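Local coordinates for protein ethylbenzene dehydrogenase alpha-subunit (Aromatoleum aromaticum, PDB 2IVF) that belongs to the molybdopterin oxidoreductase family and carries a molybdenum atom, two pterin guanosine dinucleotide cofactors and an iron-sulfur cluster, at residues Met488-Leu491 with Gly492-Lys496. Numbering follows the deposited sequence.
Sequences MVYL and GVMSK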
ATOM      1  N   MET A 488     -12.109  10.181  20.667  1.00 26.39           N
ATOM      2  CA  MET A 488     -12.287   8.798  21.070  1.00 27.32           C
ATOM      3  C   MET A 488     -12.288   8.628  22.572  1.00 26.80           C
ATOM      4  O   MET A 488     -13.180   7.938  23.124  1.00 27.82           O
ATOM      5  CB  MET A 488     -11.197   7.946  20.452  1.00 26.12           C
ATOM      6  CG  MET A 488     -11.403   7.769  19.011  1.00 28.65           C
ATOM      7  SD  MET A 488     -10.070   6.823  18.304  1.00 29.24           S
ATOM      8  CE  MET A 488      -8.915   8.099  17.810  1.00 32.73           C
ATOM      9  N   VAL A 489     -11.340   9.244  23.282  1.00 26.34           N
ATOM     10  CA  VAL A 489     -11.280   8.935  24.724  1.00 27.48           C
ATOM     11  C   VAL A 489     -12.402   9.574  25.515  1.00 26.74           C
ATOM     12  O   VAL A 489     -12.881   8.958  26.436  1.00 27.20           O
ATOM     13  CB  VAL A 489      -9.901   9.170  25.379  1.00 27.85           C
ATOM     14  CG1 VAL A 489      -8.777   8.583  24.496  1.00 31.60           C
ATOM     15  CG2 VAL A 489      -9.686  10.623  25.626  1.00 32.43           C
ATOM     16  N   TYR A 490     -12.863  10.775  25.185  1.00 26.48           N
ATOM     17  CA  TYR A 490     -14.047  11.328  25.894  1.00 26.07           C
ATOM     18  C   TYR A 490     -15.329  10.569  25.550  1.00 25.34           C
ATOM     19  O   TYR A 490     -16.186  10.309  26.428  1.00 25.34           O
ATOM     20  CB  TYR A 490     -14.248  12.819  25.619  1.00 26.79           C
ATOM     21  CG  TYR A 490     -13.243  13.712  26.286  1.00 26.80           C
ATOM     22  CD1 TYR A 490     -13.458  14.189  27.570  1.00 27.86           C
ATOM     23  CD2 TYR A 490     -12.092  14.101  25.632  1.00 27.23           C
ATOM     24  CE1 TYR A 490     -12.529  15.018  28.184  1.00 29.71           C
ATOM     25  CE2 TYR A 490     -11.161  14.896  26.234  1.00 27.32           C
ATOM     26  CZ  TYR A 490     -11.379  15.366  27.487  1.00 28.18           C
ATOM     27  OH  TYR A 490     -10.455  16.174  28.109  1.00 29.09           O
ATOM     28  N   LEU A 491     -15.481  10.210  24.284  1.00 24.96           N
ATOM     29  CA  LEU A 491     -16.596   9.361  23.894  1.00 24.33           C
ATOM     30  C   LEU A 491     -16.559   8.060  24.691  1.00 23.93           C
ATOM     31  O   LEU A 491     -17.591   7.544  25.092  1.00 22.37           O
ATOM     32  CB  LEU A 491     -16.558   9.075  22.410  1.00 24.85           C
ATOM     33  CG  LEU A 491     -17.710   8.250  21.875  1.00 24.65           C
ATOM     34  CD1 LEU A 491     -19.001   8.988  22.057  1.00 24.06           C
ATOM     35  CD2 LEU A 491     -17.466   7.931  20.389  1.00 22.93           C
ATOM     36  N   GLY A 492     -15.363   7.567  24.942  1.00 24.20           N
ATOM     37  CA  GLY A 492     -15.184   6.341  25.648  1.00 24.95           C
ATOM     38  C   GLY A 492     -15.527   6.372  27.114  1.00 25.48           C
ATOM     39  O   GLY A 492     -15.918   5.340  27.660  1.00 26.32           O
ATOM     40  N   VAL A 493     -15.399   7.534  27.766  1.00 24.72           N
ATOM     41  CA  VAL A 493     -15.574   7.588  29.235  1.00 25.17           C
ATOM     42  C   VAL A 493     -16.657   8.479  29.759  1.00 24.99           C
ATOM     43  O   VAL A 493     -17.091   8.283  30.892  1.00 25.28           O
ATOM     44  CB  VAL A 493     -14.268   7.944  29.976  1.00 25.77           C
ATOM     45  CG1 VAL A 493     -13.181   6.880  29.632  1.00 27.14           C
ATOM     46  CG2 VAL A 493     -13.787   9.348  29.631  1.00 26.65           C
ATOM     47  N   MET A 494     -17.146   9.438  28.985  1.00 23.80           N
ATOM     48  CA  MET A 494     -18.078  10.370  29.568  1.00 24.98           C
ATOM     49  C   MET A 494     -19.393   9.701  29.888  1.00 24.82           C
ATOM     50  O   MET A 494     -19.827   8.805  29.177  1.00 26.06           O
ATOM     51  CB  MET A 494     -18.314  11.540  28.641  1.00 24.58           C
ATOM     52  CG  MET A 494     -17.122  12.459  28.574  1.00 26.24           C
ATOM     53  SD  MET A 494     -17.430  13.958  27.585  1.00 25.13           S
ATOM     54  CE  MET A 494     -17.954  13.289  25.999  1.00 22.90           C
ATOM     55  N   SER A 495     -20.029  10.170  30.937  1.00 25.96           N
ATOM     56  CA  SER A 495     -21.326   9.678  31.315  1.00 26.55           C
ATOM     57  C   SER A 495     -22.463  10.449  30.637  1.00 26.79           C
ATOM     58  O   SER A 495     -23.591   9.984  30.620  1.00 27.66           O
ATOM     59  CB  SER A 495     -21.474   9.695  32.830  1.00 26.52           C
ATOM     60  OG  SER A 495     -21.430  11.011  33.312  1.00 29.39           O
ATOM     61  N   LYS A 496     -22.162  11.605  30.049  1.00 26.71           N
ATOM     62  CA  LYS A 496     -23.175  12.407  29.393  1.00 25.80           C
ATOM     63  C   LYS A 496     -22.523  13.258  28.324  1.00 24.73           C
ATOM     64  O   LYS A 496     -21.295  13.346  28.279  1.00 23.41           O
ATOM     65  CB  LYS A 496     -23.886  13.264  30.420  1.00 26.22           C
ATOM     66  CG  LYS A 496     -23.039  14.274  31.096  1.00 27.30           C
ATOM     67  CD  LYS A 496     -23.732  14.744  32.351  1.00 27.78           C
ATOM     68  CE  LYS A 496     -22.965  15.892  32.969  1.00 29.85           C
ATOM     69  NZ  LYS A 496     -23.763  16.587  34.019  1.00 30.28           N
TER
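The carbonyl oxygen of Y490 is gripped by two successive amides where the helix 486-493 ends, and the side chain of M494 bends back alongside the same residue. M494 N gives the straighter bond, 2.9 Å to Y490 O with an N-H...O angle of 158°, closing the last helical turn. V493 N reaches Y490 O at 3.2 Å from above the carbonyl plane, 72° out of it, and is shared with a weak bond to V489 O. This V493-Y490 link is an i to i+3 bond in the last turn, and M494 is the first residue to leave helical phi/psi. Two residues earlier, G492 N bonds M488 O at 2.9 Å in the i to i+4 pattern of the helix.

M494 has CG beside its backbone N, which lays the chain against the Y490 carbonyl; the bend at chi3, -56°, then turns the methyl toward the base of the tyrosine side chain, so that M494 CE lies 3.8 Å from Y490 CB. M494 SD sits obliquely to the tyrosine ring, 5.2 Å from its centroid and 4.0 Å from Y490 CD1, a Met-aromatic contact. V493 CG2 packs on V489 O at 3.3 Å.

Helices 736-749 and 504-520 both pack against Y490 and M494, and the hydroxyl of Y490 bonds T775 OG1. R205, from helix 197-210, bonds M494 O just past the helix end. The thioether thus adds a soft, polarisable contact to the hydrocarbon packing, while the carbonyl that accepts from both amides ties a buried helix terminus to the chain that leaves it.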